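Local coordinates for protein DNA primase (Aquifex aeolicus, PDB 2AU3) that probably synthesises the short RNA primers from which DNA polymerase starts during DNA replication, acting as a template-directed RNA polymerase of the DnaG primase family, at residues L257-R265 / I333-R342; T287-D297 / V316-Y327. All blocks are in the same frame, centred on the assembly; numbering follows the deposited sequence.

Contact 1: residues L257-R265 / I333-R342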
loop_
_atom_site.group_PDB
_atom_site.type_symbol
_atom_site.label_atom_id
_atom_site.label_comp_id
_atom_site.label_asym_id
_atom_site.label_seq_id
_atom_site.Cartn_x
_atom_site.Cartn_y
_atom_site.Cartn_z
ATOM N N LEU A 257 1.248 4.217 7.718
ATOM C CA LEU A 257 2.388 3.570 8.338
ATOM C C LEU A 257 2.330 3.711 9.847
ATOM O O LEU A 257 2.701 2.780 10.570
ATOM C CB LEU A 257 3.677 4.150 7.798
ATOM C CG LEU A 257 3.891 3.824 6.327
ATOM C CD1 LEU A 257 5.149 4.490 5.835
ATOM C CD2 LEU A 257 3.965 2.316 6.184
ATOM N N ARG A 258 1.829 4.859 10.310
ATOM C CA ARG A 258 1.642 5.123 11.728
ATOM C C ARG A 258 0.579 4.236 12.345
ATOM O O ARG A 258 0.803 3.671 13.402
ATOM C CB ARG A 258 1.255 6.590 11.966
ATOM C CG ARG A 258 2.433 7.541 11.902
ATOM C CD ARG A 258 3.421 7.373 13.054
ATOM N NE ARG A 258 2.877 7.980 14.262
ATOM C CZ ARG A 258 2.715 7.356 15.422
ATOM N NH1 ARG A 258 3.064 6.095 15.577
ATOM N NH2 ARG A 258 2.205 8.003 16.440
ATOM N N LEU A 259 -0.595 4.152 11.717
ATOM C CA LEU A 259 -1.656 3.272 12.246
ATOM C C LEU A 259 -1.185 1.811 12.300
ATOM O O LEU A 259 -1.354 1.111 13.320
ATOM C CB LEU A 259 -2.950 3.435 11.423
ATOM C CG LEU A 259 -4.036 4.365 12.003
ATOM C CD1 LEU A 259 -3.571 5.817 12.056
ATOM C CD2 LEU A 259 -5.308 4.247 11.136
ATOM N N PHE A 260 -0.519 1.362 11.229
ATOM C CA PHE A 260 0.072 0.004 11.195
ATOM C C PHE A 260 1.132 -0.172 12.306
ATOM O O PHE A 260 1.222 -1.239 12.913
ATOM C CB PHE A 260 0.754 -0.258 9.857
ATOM C CG PHE A 260 0.134 -1.340 9.070
ATOM C CD1 PHE A 260 -0.884 -1.049 8.172
ATOM C CD2 PHE A 260 0.544 -2.646 9.225
ATOM C CE1 PHE A 260 -1.470 -2.072 7.450
ATOM C CE2 PHE A 260 -0.033 -3.661 8.494
ATOM C CZ PHE A 260 -1.037 -3.361 7.602
ATOM N N SER A 261 1.928 0.861 12.553
ATOM C CA SER A 261 2.877 0.863 13.679
ATOM C C SER A 261 2.181 0.652 15.010
ATOM O O SER A 261 2.773 0.136 15.960
ATOM C CB SER A 261 3.690 2.162 13.702
ATOM O OG SER A 261 4.544 2.251 12.562
ATOM N N GLU A 262 0.914 1.038 15.092
ATOM C CA GLU A 262 0.193 0.936 16.348
ATOM C C GLU A 262 -0.727 -0.282 16.354
ATOM O O GLU A 262 -1.589 -0.409 17.221
ATOM C CB GLU A 262 -0.610 2.226 16.591
ATOM C CG GLU A 262 0.232 3.507 16.634
ATOM C CD GLU A 262 1.202 3.573 17.813
ATOM O OE1 GLU A 262 1.019 2.808 18.776
ATOM O OE2 GLU A 262 2.162 4.394 17.767
ATOM N N GLY A 263 -0.542 -1.180 15.384
ATOM C CA GLY A 263 -1.341 -2.394 15.286
ATOM C C GLY A 263 -2.757 -2.218 14.710
ATOM O O GLY A 263 -3.630 -3.056 14.911
ATOM N N ILE A 264 -2.992 -1.131 13.996
ATOM C CA ILE A 264 -4.275 -0.920 13.354
ATOM C C ILE A 264 -4.014 -1.195 11.878
ATOM O O ILE A 264 -3.420 -0.362 11.189
ATOM C CB ILE A 264 -4.744 0.527 13.576
ATOM C CG1 ILE A 264 -5.173 0.724 15.027
ATOM C CG2 ILE A 264 -5.991 0.838 12.715
ATOM C CD1 ILE A 264 -5.429 2.199 15.374
ATOM N N ARG A 265 -4.408 -2.368 11.399
ATOM C CA ARG A 265 -3.808 -2.871 10.163
ATOM C C ARG A 265 -4.782 -2.982 8.988
ATOM O O ARG A 265 -4.375 -3.316 7.870
ATOM C CB ARG A 265 -3.170 -4.225 10.423
ATOM C CG ARG A 265 -2.015 -4.214 11.434
ATOM C CD ARG A 265 -1.495 -5.615 11.648
ATOM N NE ARG A 265 -0.385 -5.696 12.590
ATOM C CZ ARG A 265 -0.476 -6.258 13.775
ATOM N NH1 ARG A 265 -1.632 -6.752 14.185
ATOM N NH2 ARG A 265 0.596 -6.339 14.552
ATOM N N ILE A 333 -2.753 9.943 18.155
ATOM C CA ILE A 333 -2.144 8.756 18.770
ATOM C C ILE A 333 -1.097 9.137 19.786
ATOM O O ILE A 333 -1.056 8.550 20.887
ATOM C CB ILE A 333 -1.497 7.831 17.708
ATOM C CG1 ILE A 333 -2.571 7.115 16.895
ATOM C CG2 ILE A 333 -0.568 6.780 18.394
ATOM C CD1 ILE A 333 -2.020 6.564 15.530
ATOM N N LYS A 334 -0.255 10.130 19.468
ATOM C CA LYS A 334 0.786 10.511 20.439
ATOM C C LYS A 334 0.207 10.997 21.768
ATOM O O LYS A 334 0.735 10.665 22.828
ATOM C CB LYS A 334 1.771 11.523 19.868
ATOM C CG LYS A 334 2.842 10.860 18.939
ATOM C CD LYS A 334 3.978 11.799 18.530
ATOM C CE LYS A 334 3.487 13.091 17.919
ATOM N NZ LYS A 334 3.038 12.895 16.508
ATOM N N GLU A 335 -0.885 11.763 21.710
ATOM C CA GLU A 335 -1.424 12.402 22.920
ATOM C C GLU A 335 -2.337 11.463 23.702
ATOM O O GLU A 335 -2.292 11.402 24.937
ATOM C CB GLU A 335 -2.162 13.712 22.587
ATOM C CG GLU A 335 -2.792 14.363 23.810
ATOM C CD GLU A 335 -3.208 15.816 23.605
ATOM O OE1 GLU A 335 -3.006 16.361 22.501
ATOM O OE2 GLU A 335 -3.740 16.414 24.569
ATOM N N PHE A 336 -3.165 10.727 22.971
ATOM C CA PHE A 336 -4.216 9.913 23.587
ATOM C C PHE A 336 -3.977 8.392 23.536
ATOM O O PHE A 336 -4.637 7.638 24.240
ATOM C CB PHE A 336 -5.566 10.287 22.957
ATOM C CG PHE A 336 -5.893 11.776 23.060
ATOM C CD1 PHE A 336 -6.187 12.340 24.294
ATOM C CD2 PHE A 336 -5.893 12.598 21.926
ATOM C CE1 PHE A 336 -6.493 13.709 24.410
ATOM C CE2 PHE A 336 -6.212 13.965 22.020
ATOM C CZ PHE A 336 -6.513 14.520 23.287
ATOM N N GLY A 337 -3.062 7.944 22.690
ATOM C CA GLY A 337 -2.743 6.508 22.611
ATOM C C GLY A 337 -3.541 5.750 21.551
ATOM O O GLY A 337 -4.683 6.111 21.226
ATOM N N LYS A 338 -2.940 4.680 21.031
ATOM C CA LYS A 338 -3.553 3.859 19.991
ATOM C C LYS A 338 -4.926 3.325 20.351
ATOM O O LYS A 338 -5.762 3.169 19.495
ATOM C CB LYS A 338 -2.608 2.682 19.606
ATOM C CG LYS A 338 -2.449 1.637 20.699
ATOM C CD LYS A 338 -1.473 0.519 20.320
ATOM C CE LYS A 338 -1.067 -0.330 21.535
ATOM N NZ LYS A 338 0.344 -0.841 21.398
ATOM N N GLU A 339 -5.156 3.012 21.620
ATOM C CA GLU A 339 -6.416 2.384 21.991
ATOM C C GLU A 339 -7.563 3.393 21.936
ATOM O O GLU A 339 -8.666 3.067 21.494
ATOM C CB GLU A 339 -6.310 1.693 23.357
ATOM C CG GLU A 339 -7.557 0.886 23.734
ATOM C CD GLU A 339 -8.003 -0.095 22.648
ATOM O OE1 GLU A 339 -7.146 -0.867 22.119
ATOM O OE2 GLU A 339 -9.210 -0.090 22.327
ATOM N N GLU A 340 -7.300 4.631 22.358
ATOM C CA GLU A 340 -8.297 5.678 22.211
ATOM C C GLU A 340 -8.649 5.929 20.745
ATOM O O GLU A 340 -9.787 6.209 20.444
ATOM C CB GLU A 340 -7.851 6.978 22.878
ATOM C CG GLU A 340 -8.991 7.969 23.146
ATOM C CD GLU A 340 -10.229 7.316 23.761
ATOM O OE1 GLU A 340 -10.093 6.424 24.618
ATOM O OE2 GLU A 340 -11.346 7.687 23.378
ATOM N N LEU A 341 -7.680 5.830 19.828
ATOM C CA LEU A 341 -8.021 5.993 18.415
ATOM C C LEU A 341 -8.960 4.865 17.947
ATOM O O LEU A 341 -9.927 5.111 17.236
ATOM C CB LEU A 341 -6.774 6.075 17.532
ATOM C CG LEU A 341 -7.051 6.194 16.042
ATOM C CD1 LEU A 341 -7.901 7.457 15.753
ATOM C CD2 LEU A 341 -5.747 6.186 15.172
ATOM N N ARG A 342 -8.676 3.640 18.366
ATOM C CA ARG A 342 -9.554 2.502 18.077
ATOM C C ARG A 342 -10.959 2.773 18.604
ATOM O O ARG A 342 -11.964 2.558 17.889
ATOM C CB ARG A 342 -9.012 1.226 18.713
ATOM C CG ARG A 342 -8.001 0.464 17.897
ATOM C CD ARG A 342 -7.832 -1.006 18.322
ATOM N NE ARG A 342 -6.484 -1.472 18.025
ATOM C CZ ARG A 342 -6.056 -2.729 18.159
ATOM N NH1 ARG A 342 -6.879 -3.693 18.575
ATOM N NH2 ARG A 342 -4.796 -3.025 17.862
HETATM O O HOH W 1 -0.225 4.316 21.569
HETATM O O HOH W 2 -4.057 -5.350 16.318
#

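Contact 2: residues T287-D297 / V316-Y327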
loop_
_atom_site.group_PDB
_atom_site.type_symbol
_atom_site.label_atom_id
_atom_site.label_comp_id
_atom_site.label_asym_id
_atom_site.label_seq_id
_atom_site.Cartn_x
_atom_site.Cartn_y
_atom_site.Cartn_z
ATOM N N THR A 287 -14.469 -4.762 0.857
ATOM C CA THR A 287 -15.300 -4.424 1.986
ATOM C C THR A 287 -16.484 -3.550 1.601
ATOM O O THR A 287 -16.436 -2.831 0.600
ATOM C CB THR A 287 -14.448 -3.725 3.068
ATOM O OG1 THR A 287 -15.221 -3.603 4.266
ATOM C CG2 THR A 287 -14.111 -2.253 2.653
ATOM N N LYS A 288 -17.534 -3.598 2.410
ATOM C CA LYS A 288 -18.676 -2.725 2.193
ATOM C C LYS A 288 -18.868 -1.742 3.348
ATOM O O LYS A 288 -19.913 -1.095 3.442
ATOM C CB LYS A 288 -19.973 -3.549 1.944
ATOM C CG LYS A 288 -19.896 -4.504 0.767
ATOM C CD LYS A 288 -19.514 -3.832 -0.557
ATOM C CE LYS A 288 -19.371 -4.889 -1.669
ATOM N NZ LYS A 288 -19.257 -4.286 -3.043
ATOM N N LYS A 289 -17.850 -1.622 4.217
ATOM C CA LYS A 289 -17.856 -0.633 5.304
ATOM C C LYS A 289 -16.491 0.066 5.375
ATOM O O LYS A 289 -15.450 -0.583 5.489
ATOM C CB LYS A 289 -18.118 -1.288 6.666
ATOM C CG LYS A 289 -19.541 -1.641 6.981
ATOM C CD LYS A 289 -19.651 -2.010 8.483
ATOM C CE LYS A 289 -20.827 -2.970 8.748
ATOM N NZ LYS A 289 -21.343 -2.878 10.173
ATOM N N VAL A 290 -16.513 1.380 5.310
ATOM C CA VAL A 290 -15.301 2.153 5.354
ATOM C C VAL A 290 -15.445 3.279 6.340
ATOM O O VAL A 290 -16.315 4.137 6.217
ATOM C CB VAL A 290 -14.904 2.695 3.972
ATOM C CG1 VAL A 290 -13.799 3.754 4.092
ATOM C CG2 VAL A 290 -14.441 1.525 3.061
ATOM N N TYR A 291 -14.515 3.301 7.284
ATOM C CA TYR A 291 -14.325 4.432 8.164
ATOM C C TYR A 291 -13.313 5.399 7.558
ATOM O O TYR A 291 -12.247 4.994 7.113
ATOM C CB TYR A 291 -13.812 3.911 9.511
ATOM C CG TYR A 291 -14.873 3.164 10.260
ATOM C CD1 TYR A 291 -15.354 1.943 9.806
ATOM C CD2 TYR A 291 -15.423 3.702 11.424
ATOM C CE1 TYR A 291 -16.353 1.257 10.519
ATOM C CE2 TYR A 291 -16.378 3.043 12.126
ATOM C CZ TYR A 291 -16.860 1.835 11.671
ATOM O OH TYR A 291 -17.870 1.226 12.384
ATOM N N ILE A 292 -13.658 6.671 7.494
ATOM C CA ILE A 292 -12.760 7.632 6.865
ATOM C C ILE A 292 -12.174 8.469 7.993
ATOM O O ILE A 292 -12.904 8.959 8.865
ATOM C CB ILE A 292 -13.482 8.549 5.858
ATOM C CG1 ILE A 292 -14.398 7.774 4.939
ATOM C CG2 ILE A 292 -12.469 9.391 5.030
ATOM C CD1 ILE A 292 -15.334 8.694 4.187
ATOM N N LEU A 293 -10.854 8.601 7.974
ATOM C CA LEU A 293 -10.146 9.245 9.056
ATOM C C LEU A 293 -9.142 10.192 8.498
ATOM O O LEU A 293 -7.977 9.822 8.278
ATOM C CB LEU A 293 -9.447 8.179 9.915
ATOM C CG LEU A 293 -8.604 8.644 11.110
ATOM C CD1 LEU A 293 -9.452 9.163 12.266
ATOM C CD2 LEU A 293 -7.760 7.503 11.570
ATOM N N TYR A 294 -9.582 11.416 8.227
ATOM C CA TYR A 294 -8.722 12.410 7.636
ATOM C C TYR A 294 -8.361 13.416 8.741
ATOM O O TYR A 294 -8.841 13.297 9.871
ATOM C CB TYR A 294 -9.435 13.083 6.457
ATOM C CG TYR A 294 -9.520 12.245 5.161
ATOM C CD1 TYR A 294 -9.076 10.913 5.110
ATOM C CD2 TYR A 294 -10.056 12.802 4.001
ATOM C CE1 TYR A 294 -9.161 10.179 3.929
ATOM C CE2 TYR A 294 -10.129 12.082 2.818
ATOM C CZ TYR A 294 -9.698 10.768 2.797
ATOM O OH TYR A 294 -9.790 10.081 1.621
ATOM N N ASP A 295 -7.482 14.361 8.442
ATOM C CA ASP A 295 -7.061 15.350 9.439
ATOM C C ASP A 295 -8.242 16.105 10.071
ATOM O O ASP A 295 -9.233 16.410 9.408
ATOM C CB ASP A 295 -6.084 16.352 8.814
ATOM C CG ASP A 295 -4.762 15.729 8.443
ATOM O OD1 ASP A 295 -4.433 14.633 8.965
ATOM O OD2 ASP A 295 -3.971 16.278 7.629
ATOM N N GLY A 296 -8.100 16.452 11.345
ATOM C CA GLY A 296 -9.104 17.220 12.052
ATOM C C GLY A 296 -8.947 18.710 11.794
ATOM O O GLY A 296 -8.699 19.500 12.707
ATOM N N ASP A 297 -9.065 19.099 10.533
ATOM C CA ASP A 297 -9.144 20.513 10.203
ATOM C C ASP A 297 -10.110 20.696 9.037
ATOM O O ASP A 297 -10.689 19.721 8.539
ATOM C CB ASP A 297 -7.748 21.127 9.974
ATOM C CG ASP A 297 -7.027 20.566 8.756
ATOM O OD1 ASP A 297 -7.607 19.749 8.001
ATOM O OD2 ASP A 297 -5.871 20.940 8.443
ATOM N N VAL A 316 -20.508 1.295 -0.735
ATOM C CA VAL A 316 -19.947 1.107 0.575
ATOM C C VAL A 316 -20.744 1.962 1.570
ATOM O O VAL A 316 -21.174 3.056 1.234
ATOM C CB VAL A 316 -18.445 1.478 0.577
ATOM C CG1 VAL A 316 -17.850 1.294 1.933
ATOM C CG2 VAL A 316 -17.692 0.593 -0.441
ATOM N N GLU A 317 -20.934 1.451 2.780
ATOM C CA GLU A 317 -21.448 2.263 3.887
ATOM C C GLU A 317 -20.301 3.029 4.509
ATOM O O GLU A 317 -19.237 2.469 4.781
ATOM C CB GLU A 317 -22.008 1.382 4.978
ATOM C CG GLU A 317 -23.313 0.705 4.670
ATOM C CD GLU A 317 -24.010 0.368 5.962
ATOM O OE1 GLU A 317 -23.469 -0.482 6.727
ATOM O OE2 GLU A 317 -25.048 1.001 6.239
ATOM N N VAL A 318 -20.529 4.301 4.757
ATOM C CA VAL A 318 -19.454 5.199 5.150
ATOM C C VAL A 318 -19.670 5.658 6.584
ATOM O O VAL A 318 -20.802 5.995 6.964
ATOM C CB VAL A 318 -19.395 6.406 4.199
ATOM C CG1 VAL A 318 -18.407 7.412 4.687
ATOM C CG2 VAL A 318 -19.030 5.955 2.764
ATOM N N TYR A 319 -18.584 5.638 7.366
ATOM C CA TYR A 319 -18.535 6.099 8.757
ATOM C C TYR A 319 -17.415 7.127 8.945
ATOM O O TYR A 319 -16.256 6.756 9.187
ATOM C CB TYR A 319 -18.216 4.931 9.667
ATOM C CG TYR A 319 -19.251 3.846 9.691
ATOM C CD1 TYR A 319 -20.037 3.647 10.817
ATOM C CD2 TYR A 319 -19.453 3.023 8.587
ATOM C CE1 TYR A 319 -20.991 2.642 10.859
ATOM C CE2 TYR A 319 -20.378 2.003 8.621
ATOM C CZ TYR A 319 -21.154 1.827 9.757
ATOM O OH TYR A 319 -22.119 0.855 9.781
ATOM N N PRO A 320 -17.740 8.413 8.803
ATOM C CA PRO A 320 -16.758 9.472 9.034
ATOM C C PRO A 320 -16.252 9.487 10.473
ATOM O O PRO A 320 -17.007 9.411 11.433
ATOM C CB PRO A 320 -17.552 10.758 8.733
ATOM C CG PRO A 320 -18.632 10.282 7.771
ATOM C CD PRO A 320 -19.055 8.952 8.381
ATOM N N VAL A 321 -14.946 9.623 10.620
ATOM C CA VAL A 321 -14.374 9.652 11.954
ATOM C C VAL A 321 -13.796 11.033 12.061
ATOM O O VAL A 321 -12.960 11.417 11.243
ATOM C CB VAL A 321 -13.263 8.599 12.134
ATOM C CG1 VAL A 321 -12.707 8.596 13.584
ATOM C CG2 VAL A 321 -13.792 7.185 11.754
ATOM N N TYR A 322 -14.281 11.768 13.051
ATOM C CA TYR A 322 -13.886 13.146 13.291
ATOM C C TYR A 322 -12.847 13.225 14.382
ATOM O O TYR A 322 -13.163 13.053 15.567
ATOM C CB TYR A 322 -15.109 13.967 13.714
ATOM C CG TYR A 322 -16.182 13.961 12.651
ATOM C CD1 TYR A 322 -15.987 14.622 11.443
ATOM C CD2 TYR A 322 -17.355 13.233 12.821
ATOM C CE1 TYR A 322 -16.990 14.603 10.426
ATOM C CE2 TYR A 322 -18.349 13.206 11.822
ATOM C CZ TYR A 322 -18.153 13.885 10.633
ATOM O OH TYR A 322 -19.128 13.843 9.643
ATOM N N LEU A 323 -11.617 13.474 13.975
ATOM C CA LEU A 323 -10.564 13.900 14.891
ATOM C C LEU A 323 -10.846 15.309 15.413
ATOM O O LEU A 323 -11.387 16.155 14.680
ATOM C CB LEU A 323 -9.230 13.891 14.169
ATOM C CG LEU A 323 -8.690 12.503 13.823
ATOM C CD1 LEU A 323 -7.484 12.651 12.923
ATOM C CD2 LEU A 323 -8.340 11.761 15.099
ATOM N N PRO A 324 -10.450 15.580 16.654
ATOM C CA PRO A 324 -10.601 16.936 17.207
ATOM C C PRO A 324 -9.740 17.951 16.447
ATOM O O PRO A 324 -8.705 17.595 15.864
ATOM C CB PRO A 324 -10.144 16.779 18.660
ATOM C CG PRO A 324 -9.311 15.578 18.669
ATOM C CD PRO A 324 -9.841 14.648 17.625
ATOM N N GLU A 325 -10.192 19.208 16.452
ATOM C CA GLU A 325 -9.581 20.269 15.662
ATOM C C GLU A 325 -8.115 20.318 15.896
ATOM O O GLU A 325 -7.672 20.338 17.038
ATOM C CB GLU A 325 -10.179 21.643 16.007
ATOM C CG GLU A 325 -9.590 22.772 15.177
ATOM C CD GLU A 325 -9.958 22.646 13.702
ATOM O OE1 GLU A 325 -11.050 22.134 13.404
ATOM O OE2 GLU A 325 -9.158 23.062 12.838
ATOM N N GLY A 326 -7.356 20.332 14.806
ATOM C CA GLY A 326 -5.916 20.469 14.901
ATOM C C GLY A 326 -5.102 19.193 14.968
ATOM O O GLY A 326 -3.869 19.266 14.937
ATOM N N TYR A 327 -5.767 18.035 15.051
ATOM C CA TYR A 327 -5.076 16.741 15.144
ATOM C C TYR A 327 -5.093 15.979 13.835
ATOM O O TYR A 327 -6.140 15.831 13.221
ATOM C CB TYR A 327 -5.744 15.855 16.206
ATOM C CG TYR A 327 -5.500 16.327 17.638
ATOM C CD1 TYR A 327 -4.536 15.714 18.441
ATOM C CD2 TYR A 327 -6.192 17.412 18.155
ATOM C CE1 TYR A 327 -4.308 16.142 19.750
ATOM C CE2 TYR A 327 -5.961 17.868 19.465
ATOM C CZ TYR A 327 -5.025 17.219 20.250
ATOM O OH TYR A 327 -4.790 17.651 21.524
HETATM O O HOH W 3 -11.047 13.356 10.994
#

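Contact 1: residues L257-R265 / I333-R342
Glu-262, just past the end of helix 253-261, lies against Ile-333 and Lys-338 and can be followed outward. Its CB meets Lys-338 CB at 3.6 Å, where the two backbones come nearest. With CG anti to the carbonyl carbon (chi1 -58°) and the chain bent at chi2, it turns over Ile-333: CG lies 3.8 Å from Ile-333 CG2, and CD packs on the same methyl. At the tip the oxygens part. OE2 takes Arg-258 NH1 at 2.9 Å through its anti lone pair, in the guanidinium plane, while OE1 faces the aliphatic part of Lys-338 and a water that accepts from Lys-338 N, its own bond to OE1 being weak. Arg-258 also pairs with Asp-330 through NE, so one arginine ties two acids and lays NH2 beside Ile-333 CG2. A lysine in place of Glu-262 would probably leave Arg-258 NH1 without its carboxylate and set two like charges close together.

The helix closes in a Schellman motif, with Gly-263 as the C-prime residue; its positive phi suits glycine. Ile-264 N and Gly-263 N bond back to Leu-259 O and Phe-260 O, and the reversal brings Ile-264 onto helix 338-347, at Leu-341 and Arg-342. Away from these charges the contact is apolar: Leu-259 CD1 touches Ile-333 CD1 and, at 3.8 Å, Leu-341 CD2, so one leucine of helix 253-261 meets both helix 329-336 and helix 338-347. Ile-264 CD1 reaches the same Leu-341 methyl at 4.0 Å. Alongside, the extended Arg-342 slides past Ile-264, and a water donates to Gly-263 O and accepts a weak bond from Arg-342 NH2.

Contact 2: residues T287-D297 / V316-Y327
Five backbone hydrogen bonds, from Lys-288 to Val-321, join strands 289-293 and 317-321 and their ends. The strands run parallel at 22°, linked by helix 298-313 in a beta-alpha-beta crossover; strand 317-321 forms one edge of the mixed Toprim sheet, and strand 289-293 lies next to it. The bond geometry varies: Val-290 N meets Glu-317 O nearly along the C=O axis at 3.0 Å, whereas Ile-292 N approaches Tyr-319 O from above the carbonyl plane.

Among aromatic contacts, Tyr-291 and Tyr-319 form an offset stack, centroids 4.5 Å apart and planes at 14°. Both carry CG anti to the carbonyl carbon, which leans the rings the same way; Tyr-319 CB sits over the Tyr-291 face, and Tyr-291 OH over the rim of the Tyr-319 ring. Val-321 CG2 abuts the edge of the Tyr-291 ring, in its plane.

Apolar contacts line both faces. Beta-branched residues suit the extended backbone, and on the face toward helix 298-313 Ile-292 CD1 presses on Val-318 CG1 at 3.4 Å, tighter than usual. On the tyrosine face Leu-293 CD1 touches Val-321 CG1 at 3.6 Å and Leu-323 CG.

Beyond the strands polar bonds return. A water donates to Tyr-294 O and Val-321 O and accepts from Leu-323 N. Gly-296 N gives to Tyr-327 O at 2.8 Å, and Gly-296 O accepts from Gly-326 N. Glycine suits this place, since a CB would come too close to the carbonyl oxygens of Leu-323 and Pro-324. The Asp-297 carboxylate caps Gly-300 N.

Holding Gly-296 by both its N and O probably steadies the loop carrying Asp-295 and Asp-297, predicted magnesium ligands.

How the contacts relate
The centres of contacts 1 and 2 lie about 14 Å apart on one side of the chain's centre. In sequence, 257-265 comes first, then both segments of contact 2, then 333-342, so contact 1 brackets contact 2. Strand 317-321 leads on to helix 329-336, and the two contacts touch: Leu-259 and Leu-341 pack on Leu-293, while Tyr-327 OH meets Glu-335 OE1 in a probable hydrogen bond. Contact 2 supplies one edge of the mixed Toprim sheet; contact 1 packs helix 253-261 against the helices after the sheet's last strand. Contact 2 carries Asp-295 and Asp-297, predicted magnesium ligands, and the Leu-259 side chain of contact 1 lies about 9 Å from that of Asp-295.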